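NADH dehydrogenase, putative (Plasmodium falciparum, PDB 5JWC) probably catalyses the transfer of electrons from NADH to ubiquinone through bound FAD, as a type II NADH dehydrogenase of the malaria parasite. Local coordinates at residues A[75-78]-A[79-83]; A[386-390]-A[391-395]; A[489-492]-A[493-497]. All coordinates share one frame; numbering follows the deposited sequence.

Contact 1: residues A[75-78]-A[79-83]; sequences GTLS and VNVCT. With 4W0 (5-fluoro-3-methyl-2-{4-[4-(trifluoromethoxy)benzyl]phenyl}quinolin-4(1H)-one), chain K; 4W0 (5-fluoro-3-methyl-2-{4-[4-(trifluoromethoxy)benzyl]phenyl}quinolin-4(1H)-one), chain L.
The backbone O of Ser78 takes a hydrogen bond from the N of Val81 at 3.1 Å. The bond is bent, with an N-H...O angle of 141°, and the donor sits above the carbonyl plane. The same O lies 3.6 Å from the SG of Cys82. The next carbonyl, Val79 O, is gripped twice. Cys82 N and the hydroxyl of Thr83 reach it from opposite faces of its plane, and Thr83 OG1 donates at 2.9 Å. This is the tight side of the contact.

The two backbone bonds, each spanning three residues, mark a short, weakly bonded helical turn at about 79-82, between helix 69-74 and strand 83-85 of the oxidoreductase fold. Helix 499-515 backs it, with Val81 on Phe505 and Asp508 bonded to Ser78 N. Leu77 meets the turn more loosely: its CD1 reaches Val81 CG1 at 4.3 Å.

The looser side, where Ser78 and Asn80 are partly exposed, faces two bound quinolone inhibitors; the chain L molecule lies against the loop 75-78. Val79 has CG1 anti to its N (chi1 171°), which leaves CG2 beside the N. From there CG2 touches C12 on the phenyl ring of the chain K inhibitor at 3.6 Å. The Asn80 amide lies by the quinolone methyl and carbonyl of the same molecule. Gly75 has no side chain, and its CA packs 3.4 Å from C6 of the chain L quinolone. Leu77 O is 3.1 Å from that same C6, and Ser78 CB meets the fluorine. Ile520 of the second subunit packs on Val79, and Lys511 of that subunit on Asn80.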
loop_
_atom_site.group_PDB
_atom_site.type_symbol
_atom_site.label_atom_id
_atom_site.label_comp_id
_atom_site.label_asym_id
_atom_site.label_seq_id
_atom_site.Cartn_x
_atom_site.Cartn_y
_atom_site.Cartn_z
ATOM N N GLY A 75 0.933 9.360 7.201
ATOM C CA GLY A 75 -0.157 8.412 7.324
ATOM C C GLY A 75 -1.459 9.024 7.815
ATOM O O GLY A 75 -2.370 8.304 8.205
ATOM N N THR A 76 -1.566 10.350 7.796
ATOM C CA THR A 76 -2.817 11.004 8.188
ATOM C C THR A 76 -3.981 10.631 7.246
ATOM O O THR A 76 -5.127 10.495 7.677
ATOM C CB THR A 76 -2.654 12.551 8.228
ATOM O OG1 THR A 76 -1.811 12.919 9.327
ATOM C CG2 THR A 76 -3.998 13.243 8.398
ATOM N N LEU A 77 -3.687 10.488 5.957
ATOM C CA LEU A 77 -4.682 10.038 4.989
ATOM C C LEU A 77 -4.092 8.872 4.201
ATOM O O LEU A 77 -2.880 8.719 4.163
ATOM C CB LEU A 77 -5.075 11.170 4.044
ATOM C CG LEU A 77 -5.720 12.394 4.682
ATOM C CD1 LEU A 77 -5.894 13.479 3.618
ATOM C CD2 LEU A 77 -7.054 12.021 5.290
ATOM N N SER A 78 -4.937 8.072 3.558
ATOM C CA SER A 78 -4.467 6.910 2.806
ATOM C C SER A 78 -4.482 7.137 1.288
ATOM O O SER A 78 -4.982 8.152 0.782
ATOM C CB SER A 78 -5.321 5.685 3.138
ATOM O OG SER A 78 -6.670 5.902 2.749
ATOM N N VAL A 79 -3.929 6.173 0.561
ATOM C CA VAL A 79 -3.834 6.282 -0.874
ATOM C C VAL A 79 -5.208 6.376 -1.539
ATOM O O VAL A 79 -5.343 7.024 -2.572
ATOM C CB VAL A 79 -3.023 5.105 -1.450
ATOM C CG1 VAL A 79 -3.089 5.066 -2.980
ATOM C CG2 VAL A 79 -1.582 5.249 -1.018
ATOM N N ASN A 80 -6.230 5.750 -0.961
ATOM C CA ASN A 80 -7.568 5.831 -1.572
ATOM C C ASN A 80 -8.152 7.248 -1.594
ATOM O O ASN A 80 -9.021 7.558 -2.427
ATOM C CB ASN A 80 -8.543 4.873 -0.867
ATOM C CG ASN A 80 -8.200 3.404 -1.128
ATOM O OD1 ASN A 80 -7.898 2.649 -0.207
ATOM N ND2 ASN A 80 -8.211 3.012 -2.400
ATOM N N VAL A 81 -7.702 8.103 -0.675
ATOM C CA VAL A 81 -8.134 9.502 -0.664
ATOM C C VAL A 81 -7.431 10.277 -1.759
ATOM O O VAL A 81 -8.004 11.201 -2.330
ATOM C CB VAL A 81 -7.845 10.219 0.695
ATOM C CG1 VAL A 81 -8.388 11.661 0.682
ATOM C CG2 VAL A 81 -8.457 9.461 1.838
ATOM N N CYS A 82 -6.207 9.869 -2.081
ATOM C CA CYS A 82 -5.315 10.676 -2.913
ATOM C C CYS A 82 -5.224 10.271 -4.386
ATOM O O CYS A 82 -4.427 10.849 -5.135
ATOM C CB CYS A 82 -3.896 10.630 -2.341
ATOM S SG CYS A 82 -3.718 11.204 -0.681
ATOM N N THR A 83 -5.989 9.264 -4.800
ATOM C CA THR A 83 -5.913 8.797 -6.189
ATOM C C THR A 83 -7.287 8.587 -6.804
ATOM O O THR A 83 -8.293 8.437 -6.098
ATOM C CB THR A 83 -5.148 7.457 -6.318
ATOM O OG1 THR A 83 -5.678 6.536 -5.368
ATOM C CG2 THR A 83 -3.652 7.611 -6.046
HETATM C C1 4W0 K . -5.450 -4.842 -1.691
HETATM C C2 4W0 K . -4.409 -3.988 -2.085
HETATM C C3 4W0 K . -4.631 -2.599 -2.089
HETATM C C4 4W0 K . -5.867 -2.030 -1.707
HETATM C C5 4W0 K . -6.892 -2.893 -1.316
HETATM C C6 4W0 K . -6.696 -4.280 -1.306
HETATM O O1 4W0 K . 4.016 3.519 -8.206
HETATM C C7 4W0 K . -6.085 -0.533 -1.727
HETATM C C8 4W0 K . -4.986 0.329 -2.129
HETATM C C9 4W0 K . -3.713 -0.311 -2.540
HETATM C C10 4W0 K . -2.469 0.417 -2.903
HETATM C C11 4W0 K . -1.973 1.237 -1.893
HETATM C C12 4W0 K . -0.815 1.946 -2.098
HETATM C C13 4W0 K . -0.159 1.773 -3.292
HETATM C C14 4W0 K . -0.618 0.923 -4.292
HETATM C C15 4W0 K . -1.790 0.227 -4.086
HETATM O O2 4W0 K . -7.153 -0.028 -1.410
HETATM N N 4W0 K . -3.526 -1.725 -2.497
HETATM C C16 4W0 K . 1.110 2.549 -3.402
HETATM C C17 4W0 K . 1.822 2.785 -4.697
HETATM C C18 4W0 K . 1.220 3.468 -5.742
HETATM C C19 4W0 K . 1.945 3.711 -6.902
HETATM C C20 4W0 K . 3.264 3.285 -7.017
HETATM C C21 4W0 K . 3.860 2.619 -5.945
HETATM C C22 4W0 K . 3.144 2.374 -4.784
HETATM C C23 4W0 K . -5.192 1.831 -2.127
HETATM F F1 4W0 K . -8.060 -2.386 -0.960
HETATM C C24 4W0 K . 3.651 2.951 -9.468
HETATM F F2 4W0 K . 2.887 1.875 -9.221
HETATM F F3 4W0 K . 4.742 2.559 -10.158
HETATM F F4 4W0 K . 3.053 3.873 -10.268
HETATM C C1 4W0 L . -0.069 6.177 4.243
HETATM C C2 4W0 L . 0.513 4.949 3.904
HETATM C C3 4W0 L . -0.135 3.762 4.305
HETATM C C4 4W0 L . -1.353 3.774 5.017
HETATM C C5 4W0 L . -1.919 5.007 5.344
HETATM C C6 4W0 L . -1.295 6.197 4.956
HETATM O O1 4W0 L . 6.921 -6.122 3.164
HETATM C C7 4W0 L . -2.032 2.491 5.425
HETATM C C8 4W0 L . -1.420 1.226 5.066
HETATM C C9 4W0 L . -0.137 1.258 4.325
HETATM C C10 4W0 L . 0.571 0.048 3.822
HETATM C C11 4W0 L . -0.185 -0.696 2.922
HETATM C C12 4W0 L . 0.338 -1.830 2.353
HETATM C C13 4W0 L . 1.628 -2.172 2.659
HETATM C C14 4W0 L . 2.419 -1.419 3.520
HETATM C C15 4W0 L . 1.877 -0.282 4.106
HETATM O O2 4W0 L . -3.073 2.487 6.051
HETATM N N 4W0 L . 0.478 2.488 3.934
HETATM C C16 4W0 L . 2.097 -3.403 1.944
HETATM C C17 4W0 L . 3.364 -4.098 2.322
HETATM C C18 4W0 L . 3.536 -4.646 3.583
HETATM C C19 4W0 L . 4.717 -5.324 3.866
HETATM C C20 4W0 L . 5.705 -5.446 2.892
HETATM C C21 4W0 L . 5.506 -4.899 1.629
HETATM C C22 4W0 L . 4.331 -4.227 1.341
HETATM C C23 4W0 L . -2.120 -0.055 5.474
HETATM F F1 4W0 L . -3.062 5.041 6.018
HETATM C C24 4W0 L . 7.843 -5.570 4.098
HETATM F F2 4W0 L . 7.815 -4.234 4.001
HETATM F F3 4W0 L . 9.098 -6.036 3.894
HETATM F F4 4W0 L . 7.493 -5.956 5.337
#

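Contact 2: residues A[386-390]-A[391-395]; sequences LSISK and WDYEK
Tyr393 reaches back along the chain to Leu386, seven residues earlier. Its CG is anti to its own carbonyl carbon (chi1 -73°), and this sends the ring from CB back over the preceding residues. At the near end of the ring, CD1 lies in the plane of the Trp391 indole, at its edge. Trp391 CD1 in turn sits over the centre of the Tyr393 ring, 3.5 Å above its plane. The edge of the indole thus meets one face of the phenol. Further out, CD2 and CE2 pass the CG2 of Ile388, with CE2 at 4.1 Å, and the two side chains cross at about a right angle. At the tip, OH donates to the O of Leu386 at 2.6 Å. It lies in the carbonyl plane, on a lone pair. Gln376 NE2 gives the same O a second bond. Leu386 CD2 also touches Tyr393 OH, at 3.5 Å.

This loop joins helices 376-380 and 403-416 of the helical insertion domain. Residues 387-390 form a type I beta turn, closed by Lys390 N on Ser387 O. Ser387 O also accepts from Trp391 N, at 2.8 Å. The side-chain hydroxyls of Ser387 and Ser389 share a hydrogen bond.

Other polar ends leave the loop. Trp391 NE1 bonds to the hydroxyl of Tyr409 on helix 403-416. Lys390 NZ forms a salt bridge with Glu455.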
loop_
_atom_site.group_PDB
_atom_site.type_symbol
_atom_site.label_atom_id
_atom_site.label_comp_id
_atom_site.label_asym_id
_atom_site.label_seq_id
_atom_site.Cartn_x
_atom_site.Cartn_y
_atom_site.Cartn_z
ATOM N N LEU A 386 -5.257 42.516 -20.119
ATOM C CA LEU A 386 -6.062 43.685 -19.752
ATOM C C LEU A 386 -6.964 43.428 -18.575
ATOM O O LEU A 386 -7.661 44.338 -18.106
ATOM C CB LEU A 386 -6.934 44.150 -20.933
ATOM C CG LEU A 386 -6.213 44.843 -22.075
ATOM C CD1 LEU A 386 -7.193 45.159 -23.206
ATOM C CD2 LEU A 386 -5.577 46.116 -21.564
ATOM N N SER A 387 -7.000 42.177 -18.128
ATOM C CA SER A 387 -7.831 41.806 -16.996
ATOM C C SER A 387 -7.460 42.626 -15.764
ATOM O O SER A 387 -6.279 42.916 -15.528
ATOM C CB SER A 387 -7.682 40.312 -16.691
ATOM O OG SER A 387 -8.401 39.954 -15.525
ATOM N N ILE A 388 -8.462 42.993 -14.974
ATOM C CA ILE A 388 -8.189 43.714 -13.736
ATOM C C ILE A 388 -7.403 42.831 -12.757
ATOM O O ILE A 388 -6.779 43.335 -11.834
ATOM C CB ILE A 388 -9.486 44.205 -13.062
ATOM C CG1 ILE A 388 -10.437 43.037 -12.804
ATOM C CG2 ILE A 388 -10.187 45.249 -13.928
ATOM C CD1 ILE A 388 -11.629 43.421 -11.930
ATOM N N SER A 389 -7.421 41.514 -12.979
ATOM C CA SER A 389 -6.597 40.598 -12.199
ATOM C C SER A 389 -5.150 40.574 -12.701
ATOM O O SER A 389 -4.286 39.998 -12.054
ATOM C CB SER A 389 -7.183 39.169 -12.233
ATOM O OG SER A 389 -7.116 38.599 -13.540
ATOM N N LYS A 390 -4.888 41.179 -13.861
ATOM C CA LYS A 390 -3.553 41.130 -14.469
ATOM C C LYS A 390 -2.878 42.499 -14.556
ATOM O O LYS A 390 -1.654 42.587 -14.666
ATOM C CB LYS A 390 -3.628 40.534 -15.886
ATOM C CG LYS A 390 -4.017 39.044 -15.957
ATOM C CD LYS A 390 -2.920 38.161 -15.413
ATOM C CE LYS A 390 -3.375 36.697 -15.440
ATOM N NZ LYS A 390 -2.453 35.833 -14.647
ATOM N N TRP A 391 -3.686 43.554 -14.567
ATOM C CA TRP A 391 -3.190 44.920 -14.692
ATOM C C TRP A 391 -3.868 45.789 -13.649
ATOM O O TRP A 391 -5.099 45.826 -13.558
ATOM C CB TRP A 391 -3.452 45.475 -16.099
ATOM C CG TRP A 391 -2.963 46.895 -16.323
ATOM C CD1 TRP A 391 -3.732 48.015 -16.462
ATOM C CD2 TRP A 391 -1.605 47.334 -16.439
ATOM N NE1 TRP A 391 -2.940 49.116 -16.672
ATOM C CE2 TRP A 391 -1.624 48.718 -16.652
ATOM C CE3 TRP A 391 -0.370 46.674 -16.396
ATOM C CZ2 TRP A 391 -0.465 49.469 -16.812
ATOM C CZ3 TRP A 391 0.781 47.416 -16.548
ATOM C CH2 TRP A 391 0.723 48.807 -16.760
ATOM N N ASP A 392 -3.063 46.479 -12.852
ATOM C CA ASP A 392 -3.608 47.379 -11.840
ATOM C C ASP A 392 -3.899 48.741 -12.475
ATOM O O ASP A 392 -2.997 49.570 -12.604
ATOM C CB ASP A 392 -2.627 47.534 -10.680
ATOM C CG ASP A 392 -3.265 48.141 -9.442
ATOM O OD1 ASP A 392 -4.354 48.751 -9.545
ATOM O OD2 ASP A 392 -2.671 47.994 -8.351
ATOM N N TYR A 393 -5.152 48.968 -12.854
ATOM C CA TYR A 393 -5.540 50.226 -13.497
ATOM C C TYR A 393 -5.424 51.439 -12.566
ATOM O O TYR A 393 -5.066 52.525 -13.015
ATOM C CB TYR A 393 -6.964 50.130 -14.042
ATOM C CG TYR A 393 -7.083 49.267 -15.278
ATOM C CD1 TYR A 393 -7.018 49.827 -16.548
ATOM C CD2 TYR A 393 -7.236 47.886 -15.172
ATOM C CE1 TYR A 393 -7.127 49.046 -17.681
ATOM C CE2 TYR A 393 -7.341 47.088 -16.299
ATOM C CZ TYR A 393 -7.289 47.675 -17.552
ATOM O OH TYR A 393 -7.387 46.904 -18.679
ATOM N N GLU A 394 -5.717 51.261 -11.280
ATOM C CA GLU A 394 -5.652 52.385 -10.335
ATOM C C GLU A 394 -4.219 52.835 -10.055
ATOM O O GLU A 394 -3.964 54.026 -9.917
ATOM C CB GLU A 394 -6.375 52.060 -9.024
ATOM C CG GLU A 394 -7.910 52.029 -9.128
ATOM C CD GLU A 394 -8.449 50.927 -10.031
ATOM O OE1 GLU A 394 -8.287 49.731 -9.685
ATOM O OE2 GLU A 394 -9.041 51.257 -11.088
ATOM N N LYS A 395 -3.276 51.904 -9.990
ATOM C CA LYS A 395 -1.891 52.290 -9.732
ATOM C C LYS A 395 -1.134 52.689 -11.000
ATOM O O LYS A 395 0.025 53.086 -10.933
ATOM C CB LYS A 395 -1.154 51.162 -9.010
ATOM C CG LYS A 395 -1.707 50.919 -7.612
ATOM C CD LYS A 395 -0.799 50.034 -6.781
ATOM C CE LYS A 395 -1.421 49.745 -5.425
ATOM N NZ LYS A 395 -0.465 49.015 -4.550
#

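Contact 3: residues A[489-492]-A[493-497]; sequences KVVY and IQLLL. With TRT (fragment of triton X-100), chain J; TRT (fragment of triton X-100), chain H.
Val491 and Leu495 lie side by side on one face of helix 484-495 and point the same way. Val491 CG1 meets Leu495 CD1 at 3.7 Å. The Tyr492 ring slants across the same methyl, 4.2 Å from CD1 to CD1. Ile493 CG2 stands between its own backbone N and carbonyl carbon, which brings it against backbone, 3.4 Å from the O of Lys489. Leu496 lays its CG near Tyr492 O.

The backbone bonds record the end of the helix. Ile493 N donates to Lys489 O at 2.9 Å in a nearly straight i to i+4 bond (161°). Later bonds are shared and bent. Val491 O accepts from Leu495 N and, weakly, from Gln494 N. Tyr492 O accepts from Leu496 N and, weakly, from Leu495 N. Leu496 is the first residue to leave helical angles.

Two fragments of Triton X-100 flank the helix on different sides. The chain J molecule lies along Val490, Val491, Tyr492 and Leu495. Its ether oxygen O18 is 3.3 Å from Leu495 CD1, and its aromatic ring carbons meet Leu495 CD2. Its branched alkyl end reaches Val490 CG1, with C3 at 3.5 Å. The chain H molecule touches Ile493 CG2 with C4, and its ether chain passes Leu497 O. Detergent here is consistent with a surface that faces the membrane.

Lys489 makes a cation-pi contact with Phe509 and touches a bound quinolone inhibitor, while Tyr492 touches the FAD. Residues 489-497 belong to the C-terminal domain. Phe505 of helix 499-515 touches Tyr492, Ile493 and Leu496. Phe65 lies against Tyr492, Leu495 and Leu496, and Leu497 packs on Phe41 of helix 38-46.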
loop_
_atom_site.group_PDB
_atom_site.type_symbol
_atom_site.label_atom_id
_atom_site.label_comp_id
_atom_site.label_asym_id
_atom_site.label_seq_id
_atom_site.Cartn_x
_atom_site.Cartn_y
_atom_site.Cartn_z
ATOM N N LYS A 489 -11.046 20.820 6.268
ATOM C CA LYS A 489 -11.820 19.631 5.862
ATOM C C LYS A 489 -13.003 19.981 4.950
ATOM O O LYS A 489 -13.252 19.315 3.939
ATOM C CB LYS A 489 -12.316 18.898 7.104
ATOM C CG LYS A 489 -11.169 18.436 7.990
ATOM C CD LYS A 489 -11.634 17.551 9.121
ATOM C CE LYS A 489 -10.422 17.157 9.960
ATOM N NZ LYS A 489 -10.799 16.379 11.154
ATOM N N VAL A 490 -13.728 21.032 5.310
ATOM C CA VAL A 490 -14.843 21.506 4.498
ATOM C C VAL A 490 -14.369 21.879 3.102
ATOM O O VAL A 490 -15.035 21.567 2.104
ATOM C CB VAL A 490 -15.550 22.723 5.144
ATOM C CG1 VAL A 490 -16.496 23.378 4.155
ATOM C CG2 VAL A 490 -16.311 22.284 6.383
ATOM N N VAL A 491 -13.216 22.544 3.021
ATOM C CA VAL A 491 -12.713 22.922 1.710
ATOM C C VAL A 491 -12.317 21.673 0.945
ATOM O O VAL A 491 -12.806 21.428 -0.143
ATOM C CB VAL A 491 -11.510 23.877 1.788
ATOM C CG1 VAL A 491 -10.857 23.996 0.415
ATOM C CG2 VAL A 491 -11.952 25.239 2.306
ATOM N N TYR A 492 -11.433 20.870 1.518
ATOM C CA TYR A 492 -10.919 19.740 0.749
ATOM C C TYR A 492 -11.960 18.693 0.381
ATOM O O TYR A 492 -11.859 18.108 -0.698
ATOM C CB TYR A 492 -9.739 19.085 1.477
ATOM C CG TYR A 492 -8.476 19.759 1.026
ATOM C CD1 TYR A 492 -8.078 19.665 -0.292
ATOM C CD2 TYR A 492 -7.728 20.548 1.882
ATOM C CE1 TYR A 492 -6.943 20.303 -0.748
ATOM C CE2 TYR A 492 -6.578 21.195 1.439
ATOM C CZ TYR A 492 -6.196 21.071 0.119
ATOM O OH TYR A 492 -5.062 21.711 -0.342
ATOM N N ILE A 493 -12.965 18.448 1.220
ATOM C CA ILE A 493 -13.922 17.401 0.820
ATOM C C ILE A 493 -14.698 17.824 -0.445
ATOM O O ILE A 493 -15.103 16.972 -1.253
ATOM C CB ILE A 493 -14.880 16.992 1.980
ATOM C CG1 ILE A 493 -15.536 15.643 1.629
ATOM C CG2 ILE A 493 -15.916 18.058 2.278
ATOM C CD1 ILE A 493 -16.188 14.936 2.780
ATOM N N GLN A 494 -14.834 19.132 -0.664
ATOM C CA GLN A 494 -15.497 19.610 -1.878
ATOM C C GLN A 494 -14.566 19.632 -3.095
ATOM O O GLN A 494 -15.039 19.647 -4.229
ATOM C CB GLN A 494 -16.079 20.998 -1.664
ATOM C CG GLN A 494 -17.122 21.055 -0.571
ATOM C CD GLN A 494 -17.524 22.486 -0.277
ATOM O OE1 GLN A 494 -17.089 23.073 0.713
ATOM N NE2 GLN A 494 -18.349 23.055 -1.142
ATOM N N LEU A 495 -13.254 19.661 -2.865
ATOM C CA LEU A 495 -12.313 19.641 -3.985
ATOM C C LEU A 495 -12.040 18.220 -4.511
ATOM O O LEU A 495 -11.667 18.046 -5.677
ATOM C CB LEU A 495 -11.000 20.332 -3.596
ATOM C CG LEU A 495 -11.183 21.813 -3.202
ATOM C CD1 LEU A 495 -9.850 22.451 -2.820
ATOM C CD2 LEU A 495 -11.855 22.604 -4.341
ATOM N N LEU A 496 -12.252 17.205 -3.675
ATOM C CA LEU A 496 -12.060 15.827 -4.119
ATOM C C LEU A 496 -12.990 15.514 -5.318
ATOM O O LEU A 496 -14.077 16.056 -5.410
ATOM C CB LEU A 496 -12.296 14.867 -2.949
ATOM C CG LEU A 496 -11.209 14.891 -1.876
ATOM C CD1 LEU A 496 -11.643 14.066 -0.661
ATOM C CD2 LEU A 496 -9.853 14.385 -2.441
ATOM N N LEU A 497 -12.543 14.662 -6.237
ATOM C CA LEU A 497 -13.227 14.522 -7.537
ATOM C C LEU A 497 -14.183 13.331 -7.651
ATOM O O LEU A 497 -14.703 13.059 -8.739
ATOM C CB LEU A 497 -12.184 14.444 -8.647
ATOM C CG LEU A 497 -11.349 15.735 -8.695
ATOM C CD1 LEU A 497 -10.235 15.586 -9.688
ATOM C CD2 LEU A 497 -12.244 16.923 -9.081
HETATM C C25 TRT J . -9.780 23.083 -7.689
HETATM O O24 TRT J . -8.855 22.206 -7.119
HETATM C C23 TRT J . -7.540 22.751 -7.199
HETATM C C22 TRT J . -6.788 22.391 -5.959
HETATM O O21 TRT J . -6.996 23.419 -4.950
HETATM C C20 TRT J . -6.465 23.022 -3.697
HETATM C C19 TRT J . -6.329 24.227 -2.775
HETATM O O18 TRT J . -7.597 24.812 -2.389
HETATM C C17 TRT J . -7.429 26.111 -1.838
HETATM C C16 TRT J . -8.823 26.697 -1.464
HETATM O O15 TRT J . -9.505 27.259 -2.625
HETATM C C12 TRT J . -10.902 27.005 -2.425
HETATM C C13 TRT J . -11.490 27.449 -1.210
HETATM C C14 TRT J . -12.843 27.183 -0.955
HETATM C C11 TRT J . -11.648 26.291 -3.361
HETATM C C10 TRT J . -13.013 26.026 -3.109
HETATM C C9 TRT J . -13.611 26.475 -1.907
HETATM C C6 TRT J . -15.090 26.178 -1.631
HETATM C C8 TRT J . -15.999 27.265 -2.257
HETATM C C7 TRT J . -15.410 24.849 -2.318
HETATM C C5 TRT J . -15.248 25.890 -0.076
HETATM C C1 TRT J . -16.041 26.812 0.956
HETATM C C2 TRT J . -15.618 28.295 0.944
HETATM C C4 TRT J . -17.557 26.623 0.803
HETATM C C3 TRT J . -15.704 26.307 2.350
HETATM C C25 TRT H . -20.033 12.873 -9.047
HETATM O O24 TRT H . -19.660 14.077 -8.415
HETATM C C23 TRT H . -18.373 14.068 -7.790
HETATM C C22 TRT H . -17.660 15.350 -8.146
HETATM O O21 TRT H . -18.261 16.497 -7.441
HETATM C C20 TRT H . -17.704 17.739 -7.834
HETATM C C19 TRT H . -18.536 18.911 -7.295
HETATM O O18 TRT H . -18.644 18.807 -5.852
HETATM C C17 TRT H . -18.968 20.026 -5.190
HETATM C C16 TRT H . -19.826 19.706 -3.919
HETATM O O15 TRT H . -19.176 18.594 -3.231
HETATM C C12 TRT H . -19.712 18.228 -1.945
HETATM C C13 TRT H . -20.981 18.702 -1.536
HETATM C C14 TRT H . -21.482 18.340 -0.287
HETATM C C11 TRT H . -18.971 17.399 -1.099
HETATM C C10 TRT H . -19.478 17.029 0.157
HETATM C C9 TRT H . -20.742 17.500 0.555
HETATM C C6 TRT H . -21.290 17.124 1.929
HETATM C C8 TRT H . -22.597 16.337 1.745
HETATM C C7 TRT H . -20.277 16.219 2.636
HETATM C C5 TRT H . -21.636 18.411 2.787
HETATM C C1 TRT H . -20.570 19.528 3.186
HETATM C C2 TRT H . -20.011 19.226 4.582
HETATM C C4 TRT H . -19.385 19.741 2.236
HETATM C C3 TRT H . -21.320 20.851 3.235
#

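How the contacts relate
Contacts 1 and 3 are mostly buried and lie on the same side of the chain's centre, with their centres about 13 Å apart. They touch where Leu496 CD2 packs on Val81 O at 3.7 Å, and both rest on helix 499-515. Contact 2 is only partly buried. Its centre lies about 40 Å from that of contact 1 and about 31 Å from that of contact 3, in the helical insertion domain. The chemistry follows the place. Contact 3 is a regular helix end with mainly apolar side chains on detergent. Contact 1 is a weak turn whose Val79 and Asn80 meet inhibitor. Contact 2 closes a loop with a tyrosine hydroxyl and an aromatic pair.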